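Local coordinates for putative transcriptional regulator (Streptomyces coelicolor A3, PDB 2PQQ), which probably acts as a cAMP-binding, DNA-binding transcription factor of the cAMP receptor protein family, of which this chain is the N-terminal domain, at residues V6-P11 and L16-S21; P11-L16 and A22-S27; F40-P45 and H60-D65. All coordinates share one frame; numbering follows the deposited sequence.

Contacts 1 and 2 lie next to each other, their centres about 4 Å apart, and both pack the N-terminal segment against helix 18-27. They share Pro11 and Leu16 and alternate along the chain, 6-11 and 16-21 crossing with 11-16 and 22-27, so one continuous loop is fastened first to the start of the helix and then farther along it. Contact 3 comes later in the chain and lies on the opposite side of its centre, about 30 Å from contact 1 and 29 Å from contact 2 between centres. It touches neither of them, and joins the loop after strand 38-40 to strand 57-62 within the beta roll of the cyclic nucleotide-binding domain.

Contact 1: V6-P11 and L16-S21; sequences VLRRNP and LDDEQS
Loop 6-11 runs past the first turn of helix 18-27, with Leu7 CA 7.3 Å from Ser21 CA and Arg8 CA equally far from Leu16 CA. The helix starts with a capping box: Asp17 OD1 accepts from Gln20 N (2.7 Å), met nearly along its C-O axis, while Gln20 OE1 accepts from Asp17 N (2.9 Å). Arg8 carries most of the contact. Its CD packs 3.5 Å from Leu16 O, and the bend at chi3 (-60°) turns NE and the guanidinium toward Ser21. NH1 gives Ser21 OG a hydrogen bond of 3.1 Å and 153°, the oxygen lying close to the guanidinium plane. Asp18 OD1 instead hangs over one face of that group, a long salt bridge in which charge attracts although no N-H points at the oxygen. NH2 is taken by Gly1 O, so the loop, the helix and the chain start meet at one side chain. Leu7 CD1 comes within 4.1 Å of Ser21 O, and its side chain makes apolar packing with Leu24 farther along the helix. The serine hydroxyl is used twice: while accepting from Arg8 NH1, Ser21 OG donates to Asp17 O (2.8 Å) from above the carbonyl plane.

Contact 2: P11-L16 and A22-S27; sequences PLFAAL and AELRAS. With FMT (formic acid), chain E.
Glu23 O, just before the Leu24 that meets Phe13 and Leu16, is gripped twice by Ser27: its OG at 2.9 Å and its N at 3.0 Å reach the oxygen from opposite faces of the carbonyl plane. The hydroxyl thus doubles up on a helical backbone bond. Leu24 makes the apolar contact. With CG anti to the backbone N (chi1 177°), its CD2 sits almost over the middle of the Phe13 ring, 3.7 Å from the centroid and 10° off the normal, a CH-pi contact. CD1 reaches past it to Phe13 CZ at 3.9 Å. The other face of the ring is covered by Leu12 CG, offset toward the rim, so the phenyl group is sandwiched between two leucines. Leu16 CD1 comes in at 3.8 Å from the same Leu24 CD2, the two side chains crossing at about a right angle. An alanine in place of Phe13 would remove the ring and would probably leave Leu24 CD2 without its aromatic face and Leu12 without the surface it covers. On another side of the helix, Arg25 NE donates to O1 of a formic acid molecule, probably from the crystallisation liquor, at 2.9 Å in the guanidinium plane. Glu23 is held by a salt bridge to Arg118 and a hydrogen bond from Trp114. Phe13, which opens a type I turn ending at Leu16, also touches Leu125, and Leu24 touches Trp114 and Leu106. Helix 18-27 and this turn thus pack with strand 101-107 and helices 111-117 and 120-139, the helices flanking the beta roll of a cAMP receptor protein-type cyclic nucleotide-binding domain.

Contact 3: F40-P45 and H60-D65; sequences FHEGDP and HRTSPD
Glu42, Arg61 and Thr62 make nearly all of this surface contact, with Glu42 covered most. Its side chain stretches out from the loop, CG anti to the backbone N (chi1 -177°) and the chain extended beyond, to lay its carboxylate against the end of strand 57-62. There OE1 uses its syn lone pair to accept from Thr62 N, at 3.1 Å and 158°. The same oxygen packs against Arg61 CA at 3.4 Å, while OE2 lies 3.5 Å from Arg61 CG. Glu42 therefore meets the aliphatic stem of the arginine: the two side chains cross at about a right angle, and OE2 stays 4.5 Å from Arg61 NE, too far for a salt bridge, though the opposite charges would still attract. Arg61 NE donates to Thr92 O instead. The hydroxyl of Thr62 is engaged by Glu68. The loop itself is set by a type II turn from His41 to Asp44, with Gly43 at its positive-phi position, and Glu42 N donates to Thr94 OG1. A side chain from the loop after strand 38-40 thereby takes up a backbone N-H of strand 57-62, tying two parts of the beta roll of the cyclic nucleotide-binding domain.

Contact 1: V6-P11 and L16-S21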
loop_
_atom_site.group_PDB
_atom_site.type_symbol
_atom_site.label_atom_id
_atom_site.label_comp_id
_atom_site.label_asym_id
_atom_site.label_seq_id
_atom_site.Cartn_x
_atom_site.Cartn_y
_atom_site.Cartn_z
ATOM N N VAL A 6 12.940 -26.548 2.343
ATOM C CA VAL A 6 12.587 -25.860 1.081
ATOM C C VAL A 6 11.157 -25.335 1.063
ATOM O O VAL A 6 10.867 -24.332 0.390
ATOM C CB VAL A 6 12.881 -26.727 -0.181
ATOM C CG1 VAL A 6 11.832 -27.818 -0.381
ATOM C CG2 VAL A 6 13.039 -25.841 -1.460
ATOM N N LEU A 7 10.258 -25.999 1.799
ATOM C CA LEU A 7 8.857 -25.608 1.780
ATOM C C LEU A 7 8.542 -24.506 2.780
ATOM O O LEU A 7 7.447 -23.958 2.764
ATOM C CB LEU A 7 7.942 -26.815 2.011
ATOM C CG LEU A 7 8.082 -27.984 1.030
ATOM C CD1 LEU A 7 7.122 -29.106 1.430
ATOM C CD2 LEU A 7 7.857 -27.546 -0.440
ATOM N N ARG A 8 9.499 -24.173 3.636
ATOM C CA ARG A 8 9.232 -23.243 4.726
ATOM C C ARG A 8 9.893 -21.867 4.590
ATOM O O ARG A 8 9.707 -21.005 5.454
ATOM C CB ARG A 8 9.617 -23.891 6.050
ATOM C CG ARG A 8 8.710 -25.075 6.417
ATOM C CD ARG A 8 8.944 -25.460 7.889
ATOM N NE ARG A 8 10.325 -25.846 8.173
ATOM C CZ ARG A 8 10.787 -27.092 8.113
ATOM N NH1 ARG A 8 9.983 -28.085 7.737
ATOM N NH2 ARG A 8 12.058 -27.336 8.406
ATOM N N ARG A 9 10.645 -21.658 3.513
ATOM C CA ARG A 9 11.313 -20.369 3.272
ATOM C C ARG A 9 10.393 -19.365 2.571
ATOM O O ARG A 9 10.692 -18.843 1.488
ATOM C CB ARG A 9 12.647 -20.569 2.547
ATOM C CG ARG A 9 13.668 -21.359 3.369
ATOM C CD ARG A 9 14.002 -20.634 4.693
ATOM N NE ARG A 9 15.093 -21.259 5.446
ATOM C CZ ARG A 9 15.781 -20.656 6.420
ATOM N NH1 ARG A 9 15.500 -19.401 6.770
ATOM N NH2 ARG A 9 16.762 -21.301 7.048
ATOM N N ASN A 10 9.269 -19.088 3.219
ATOM C CA ASN A 10 8.219 -18.258 2.650
ATOM C C ASN A 10 7.217 -17.883 3.751
ATOM O O ASN A 10 7.085 -18.610 4.738
ATOM C CB ASN A 10 7.531 -19.009 1.511
ATOM C CG ASN A 10 6.712 -20.205 2.002
ATOM O OD1 ASN A 10 5.574 -20.040 2.436
ATOM N ND2 ASN A 10 7.270 -21.419 1.884
ATOM N N PRO A 11 6.512 -16.752 3.590
ATOM C CA PRO A 11 5.581 -16.208 4.583
ATOM C C PRO A 11 4.301 -17.033 4.815
ATOM O O PRO A 11 3.522 -16.712 5.719
ATOM C CB PRO A 11 5.195 -14.845 3.981
ATOM C CG PRO A 11 6.302 -14.536 2.999
ATOM C CD PRO A 11 6.604 -15.875 2.415
ATOM N N LEU A 16 5.005 -23.800 10.021
ATOM C CA LEU A 16 4.577 -25.196 10.053
ATOM C C LEU A 16 5.606 -26.006 10.797
ATOM O O LEU A 16 6.831 -25.779 10.628
ATOM C CB LEU A 16 4.401 -25.746 8.629
ATOM C CG LEU A 16 3.240 -25.301 7.713
ATOM C CD1 LEU A 16 3.127 -26.291 6.568
ATOM C CD2 LEU A 16 1.873 -25.175 8.439
ATOM N N ASP A 17 5.124 -26.924 11.642
ATOM C CA ASP A 17 6.013 -27.889 12.297
ATOM C C ASP A 17 6.459 -28.975 11.304
ATOM O O ASP A 17 6.021 -28.976 10.141
ATOM C CB ASP A 17 5.413 -28.471 13.605
ATOM C CG ASP A 17 4.129 -29.277 13.389
ATOM O OD1 ASP A 17 3.899 -29.809 12.276
ATOM O OD2 ASP A 17 3.343 -29.390 14.368
ATOM N N ASP A 18 7.335 -29.873 11.755
ATOM C CA ASP A 18 7.872 -30.932 10.900
ATOM C C ASP A 18 6.771 -31.878 10.396
ATOM O O ASP A 18 6.799 -32.306 9.233
ATOM C CB ASP A 18 8.981 -31.713 11.619
ATOM C CG ASP A 18 10.266 -30.894 11.814
ATOM O OD1 ASP A 18 10.349 -29.737 11.325
ATOM O OD2 ASP A 18 11.207 -31.417 12.453
ATOM N N GLU A 19 5.794 -32.187 11.251
ATOM C CA GLU A 19 4.717 -33.091 10.844
ATOM C C GLU A 19 3.836 -32.432 9.791
ATOM O O GLU A 19 3.495 -33.067 8.798
ATOM C CB GLU A 19 3.872 -33.616 12.028
ATOM C CG GLU A 19 2.398 -33.926 11.629
ATOM C CD GLU A 19 1.702 -35.046 12.416
ATOM O OE1 GLU A 19 0.545 -34.811 12.860
ATOM O OE2 GLU A 19 2.270 -36.164 12.571
ATOM N N GLN A 20 3.470 -31.167 10.002
ATOM C CA GLN A 20 2.622 -30.450 9.052
ATOM C C GLN A 20 3.346 -30.284 7.715
ATOM O O GLN A 20 2.734 -30.418 6.658
ATOM C CB GLN A 20 2.155 -29.104 9.609
ATOM C CG GLN A 20 1.246 -29.209 10.847
ATOM C CD GLN A 20 1.242 -27.944 11.686
ATOM O OE1 GLN A 20 2.194 -27.137 11.661
ATOM N NE2 GLN A 20 0.171 -27.762 12.445
ATOM N N SER A 21 4.643 -30.015 7.773
ATOM C CA SER A 21 5.486 -29.906 6.578
ATOM C C SER A 21 5.537 -31.245 5.813
ATOM O O SER A 21 5.577 -31.256 4.583
ATOM C CB SER A 21 6.904 -29.493 6.966
ATOM O OG SER A 21 6.920 -28.233 7.625
#

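Contact 2: P11-L16 and A22-S27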
loop_
_atom_site.group_PDB
_atom_site.type_symbol
_atom_site.label_atom_id
_atom_site.label_comp_id
_atom_site.label_asym_id
_atom_site.label_seq_id
_atom_site.Cartn_x
_atom_site.Cartn_y
_atom_site.Cartn_z
ATOM N N PRO A 11 6.512 -16.752 3.590
ATOM C CA PRO A 11 5.581 -16.208 4.583
ATOM C C PRO A 11 4.301 -17.033 4.815
ATOM O O PRO A 11 3.522 -16.712 5.719
ATOM C CB PRO A 11 5.195 -14.845 3.981
ATOM C CG PRO A 11 6.302 -14.536 2.999
ATOM C CD PRO A 11 6.604 -15.875 2.415
ATOM N N LEU A 12 4.065 -18.063 4.021
ATOM C CA LEU A 12 2.843 -18.842 4.205
ATOM C C LEU A 12 3.070 -20.038 5.109
ATOM O O LEU A 12 2.284 -20.265 6.045
ATOM C CB LEU A 12 2.257 -19.326 2.870
ATOM C CG LEU A 12 0.946 -20.115 2.984
ATOM C CD1 LEU A 12 -0.135 -19.368 3.813
ATOM C CD2 LEU A 12 0.385 -20.507 1.572
ATOM N N PHE A 13 4.132 -20.803 4.817
ATOM C CA PHE A 13 4.370 -22.094 5.489
ATOM C C PHE A 13 5.502 -22.033 6.512
ATOM O O PHE A 13 5.925 -23.069 7.031
ATOM C CB PHE A 13 4.688 -23.182 4.468
ATOM C CG PHE A 13 3.596 -23.434 3.475
ATOM C CD1 PHE A 13 2.278 -23.660 3.890
ATOM C CD2 PHE A 13 3.890 -23.488 2.115
ATOM C CE1 PHE A 13 1.276 -23.933 2.952
ATOM C CE2 PHE A 13 2.908 -23.767 1.188
ATOM C CZ PHE A 13 1.593 -23.979 1.589
ATOM N N ALA A 14 5.992 -20.821 6.792
ATOM C CA ALA A 14 7.166 -20.644 7.645
ATOM C C ALA A 14 6.994 -21.245 9.036
ATOM O O ALA A 14 7.958 -21.748 9.613
ATOM C CB ALA A 14 7.569 -19.153 7.745
ATOM N N ALA A 15 5.771 -21.213 9.571
ATOM C CA ALA A 15 5.556 -21.628 10.967
ATOM C C ALA A 15 5.142 -23.089 11.131
ATOM O O ALA A 15 4.966 -23.566 12.255
ATOM C CB ALA A 15 4.553 -20.710 11.661
ATOM N N LEU A 16 5.005 -23.800 10.021
ATOM C CA LEU A 16 4.577 -25.196 10.053
ATOM C C LEU A 16 5.606 -26.006 10.797
ATOM O O LEU A 16 6.831 -25.779 10.628
ATOM C CB LEU A 16 4.401 -25.746 8.629
ATOM C CG LEU A 16 3.240 -25.301 7.713
ATOM C CD1 LEU A 16 3.127 -26.291 6.568
ATOM C CD2 LEU A 16 1.873 -25.175 8.439
ATOM N N ALA A 22 5.573 -32.362 6.547
ATOM C CA ALA A 22 5.510 -33.682 5.920
ATOM C C ALA A 22 4.169 -33.902 5.173
ATOM O O ALA A 22 4.159 -34.412 4.041
ATOM C CB ALA A 22 5.772 -34.777 6.963
ATOM N N GLU A 23 3.061 -33.481 5.787
ATOM C CA GLU A 23 1.726 -33.621 5.194
ATOM C C GLU A 23 1.599 -32.787 3.918
ATOM O O GLU A 23 1.099 -33.267 2.908
ATOM C CB GLU A 23 0.634 -33.182 6.171
ATOM C CG GLU A 23 0.587 -33.965 7.491
ATOM C CD GLU A 23 -0.301 -33.280 8.546
ATOM O OE1 GLU A 23 -0.514 -32.053 8.459
ATOM O OE2 GLU A 23 -0.792 -33.976 9.451
ATOM N N LEU A 24 2.031 -31.533 4.015
ATOM C CA LEU A 24 2.181 -30.614 2.881
ATOM C C LEU A 24 2.943 -31.272 1.735
ATOM O O LEU A 24 2.459 -31.286 0.600
ATOM C CB LEU A 24 2.907 -29.348 3.331
ATOM C CG LEU A 24 3.210 -28.306 2.245
ATOM C CD1 LEU A 24 1.938 -27.867 1.395
ATOM C CD2 LEU A 24 3.924 -27.117 2.902
ATOM N N ARG A 25 4.123 -31.809 2.032
ATOM C CA ARG A 25 4.956 -32.461 1.018
ATOM C C ARG A 25 4.272 -33.652 0.362
ATOM O O ARG A 25 4.284 -33.765 -0.863
ATOM C CB ARG A 25 6.318 -32.880 1.590
ATOM C CG ARG A 25 7.215 -33.614 0.604
ATOM C CD ARG A 25 7.430 -32.800 -0.656
ATOM N NE ARG A 25 8.199 -33.512 -1.682
ATOM C CZ ARG A 25 7.668 -34.134 -2.726
ATOM N NH1 ARG A 25 6.345 -34.172 -2.885
ATOM N NH2 ARG A 25 8.458 -34.719 -3.610
ATOM N N ALA A 26 3.647 -34.520 1.163
ATOM C CA ALA A 26 2.949 -35.695 0.611
ATOM C C ALA A 26 1.767 -35.268 -0.272
ATOM O O ALA A 26 1.409 -35.958 -1.228
ATOM C CB ALA A 26 2.465 -36.600 1.722
ATOM N N SER A 27 1.185 -34.117 0.058
ATOM C CA SER A 27 0.007 -33.601 -0.670
ATOM C C SER A 27 0.338 -32.995 -2.011
ATOM O O SER A 27 -0.541 -32.857 -2.861
ATOM C CB SER A 27 -0.708 -32.572 0.186
ATOM O OG SER A 27 -1.324 -33.241 1.262
HETATM C C FMT E . 11.253 -32.828 -0.703
HETATM O O1 FMT E . 11.068 -33.077 -1.900
HETATM O O2 FMT E . 10.653 -33.397 0.213
#

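Contact 3: F40-P45 and H60-D65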
loop_
_atom_site.group_PDB
_atom_site.type_symbol
_atom_site.label_atom_id
_atom_site.label_comp_id
_atom_site.label_asym_id
_atom_site.label_seq_id
_atom_site.Cartn_x
_atom_site.Cartn_y
_atom_site.Cartn_z
ATOM N N PHE A 40 2.384 -21.517 -16.856
ATOM C CA PHE A 40 1.015 -21.156 -17.151
ATOM C C PHE A 40 1.027 -19.886 -17.968
ATOM O O PHE A 40 2.040 -19.195 -18.027
ATOM C CB PHE A 40 0.145 -21.008 -15.868
ATOM C CG PHE A 40 0.770 -20.127 -14.787
ATOM C CD1 PHE A 40 1.270 -20.694 -13.616
ATOM C CD2 PHE A 40 0.855 -18.744 -14.949
ATOM C CE1 PHE A 40 1.824 -19.890 -12.609
ATOM C CE2 PHE A 40 1.411 -17.942 -13.967
ATOM C CZ PHE A 40 1.917 -18.512 -12.799
ATOM N N HIS A 41 -0.091 -19.596 -18.625
ATOM C CA HIS A 41 -0.215 -18.393 -19.434
ATOM C C HIS A 41 -1.020 -17.358 -18.695
ATOM O O HIS A 41 -1.992 -17.702 -18.038
ATOM C CB HIS A 41 -0.937 -18.706 -20.746
ATOM C CG HIS A 41 -0.092 -19.442 -21.738
ATOM N ND1 HIS A 41 -0.097 -20.816 -21.846
ATOM C CD2 HIS A 41 0.804 -18.996 -22.649
ATOM C CE1 HIS A 41 0.736 -21.185 -22.801
ATOM N NE2 HIS A 41 1.306 -20.099 -23.298
ATOM N N GLU A 42 -0.661 -16.087 -18.833
ATOM C CA GLU A 42 -1.506 -15.019 -18.293
ATOM C C GLU A 42 -2.947 -15.162 -18.805
ATOM O O GLU A 42 -3.173 -15.411 -20.003
ATOM C CB GLU A 42 -0.923 -13.656 -18.659
ATOM C CG GLU A 42 -1.671 -12.466 -18.096
ATOM C CD GLU A 42 -1.163 -11.150 -18.637
ATOM O OE1 GLU A 42 -0.113 -11.115 -19.344
ATOM O OE2 GLU A 42 -1.831 -10.140 -18.365
ATOM N N GLY A 43 -3.910 -15.035 -17.895
ATOM C CA GLY A 43 -5.318 -15.259 -18.224
ATOM C C GLY A 43 -5.861 -16.666 -17.965
ATOM O O GLY A 43 -7.079 -16.838 -17.836
ATOM N N ASP A 44 -4.972 -17.660 -17.913
ATOM C CA ASP A 44 -5.326 -19.040 -17.573
ATOM C C ASP A 44 -6.033 -19.124 -16.219
ATOM O O ASP A 44 -5.680 -18.392 -15.287
ATOM C CB ASP A 44 -4.061 -19.901 -17.455
ATOM C CG ASP A 44 -3.526 -20.394 -18.798
ATOM O OD1 ASP A 44 -4.147 -20.136 -19.856
ATOM O OD2 ASP A 44 -2.464 -21.068 -18.758
ATOM N N PRO A 45 -7.025 -20.025 -16.095
ATOM C CA PRO A 45 -7.529 -20.294 -14.743
ATOM C C PRO A 45 -6.371 -20.736 -13.862
ATOM O O PRO A 45 -5.527 -21.500 -14.330
ATOM C CB PRO A 45 -8.521 -21.442 -14.962
ATOM C CG PRO A 45 -9.004 -21.241 -16.435
ATOM C CD PRO A 45 -7.741 -20.795 -17.139
ATOM N N HIS A 60 6.160 -12.893 -16.512
ATOM C CA HIS A 60 5.987 -11.721 -17.404
ATOM C C HIS A 60 4.521 -11.463 -17.816
ATOM O O HIS A 60 3.682 -12.370 -17.799
ATOM C CB HIS A 60 6.906 -11.794 -18.636
ATOM C CG HIS A 60 6.827 -13.092 -19.374
ATOM N ND1 HIS A 60 6.014 -13.278 -20.473
ATOM C CD2 HIS A 60 7.433 -14.283 -19.149
ATOM C CE1 HIS A 60 6.136 -14.520 -20.904
ATOM N NE2 HIS A 60 6.980 -15.155 -20.110
ATOM N N ARG A 61 4.249 -10.219 -18.218
ATOM C CA ARG A 61 2.897 -9.724 -18.474
ATOM C C ARG A 61 2.893 -8.914 -19.780
ATOM O O ARG A 61 3.875 -8.230 -20.101
ATOM C CB ARG A 61 2.448 -8.876 -17.278
ATOM C CG ARG A 61 1.010 -8.363 -17.309
ATOM C CD ARG A 61 0.609 -7.766 -15.950
ATOM N NE ARG A 61 0.699 -8.749 -14.868
ATOM C CZ ARG A 61 0.989 -8.464 -13.598
ATOM N NH1 ARG A 61 1.230 -7.214 -13.227
ATOM N NH2 ARG A 61 1.057 -9.440 -12.700
ATOM N N THR A 62 1.804 -9.009 -20.543
ATOM C CA THR A 62 1.752 -8.405 -21.864
ATOM C C THR A 62 1.500 -6.905 -21.771
ATOM O O THR A 62 0.500 -6.472 -21.196
ATOM C CB THR A 62 0.686 -9.065 -22.760
ATOM O OG1 THR A 62 0.844 -10.488 -22.721
ATOM C CG2 THR A 62 0.811 -8.572 -24.217
ATOM N N SER A 63 2.416 -6.127 -22.350
ATOM C CA SER A 63 2.351 -4.665 -22.339
ATOM C C SER A 63 1.201 -4.128 -23.191
ATOM O O SER A 63 0.802 -4.779 -24.164
ATOM C CB SER A 63 3.676 -4.078 -22.844
ATOM O OG SER A 63 4.721 -4.354 -21.929
ATOM N N PRO A 64 0.661 -2.939 -22.827
ATOM C CA PRO A 64 -0.262 -2.176 -23.682
ATOM C C PRO A 64 0.210 -2.027 -25.130
ATOM O O PRO A 64 -0.566 -1.606 -25.989
ATOM C CB PRO A 64 -0.306 -0.808 -22.999
ATOM C CG PRO A 64 -0.128 -1.135 -21.553
ATOM C CD PRO A 64 0.864 -2.270 -21.524
ATOM N N ASP A 65 1.466 -2.379 -25.389
ATOM C CA ASP A 65 2.058 -2.275 -26.720
ATOM C C ASP A 65 2.374 -3.640 -27.352
ATOM O O ASP A 65 2.957 -3.709 -28.438
ATOM C CB ASP A 65 3.301 -1.367 -26.689
ATOM C CG ASP A 65 4.075 -1.467 -25.375
ATOM O OD1 ASP A 65 5.228 -1.960 -25.400
ATOM O OD2 ASP A 65 3.521 -1.058 -24.321
#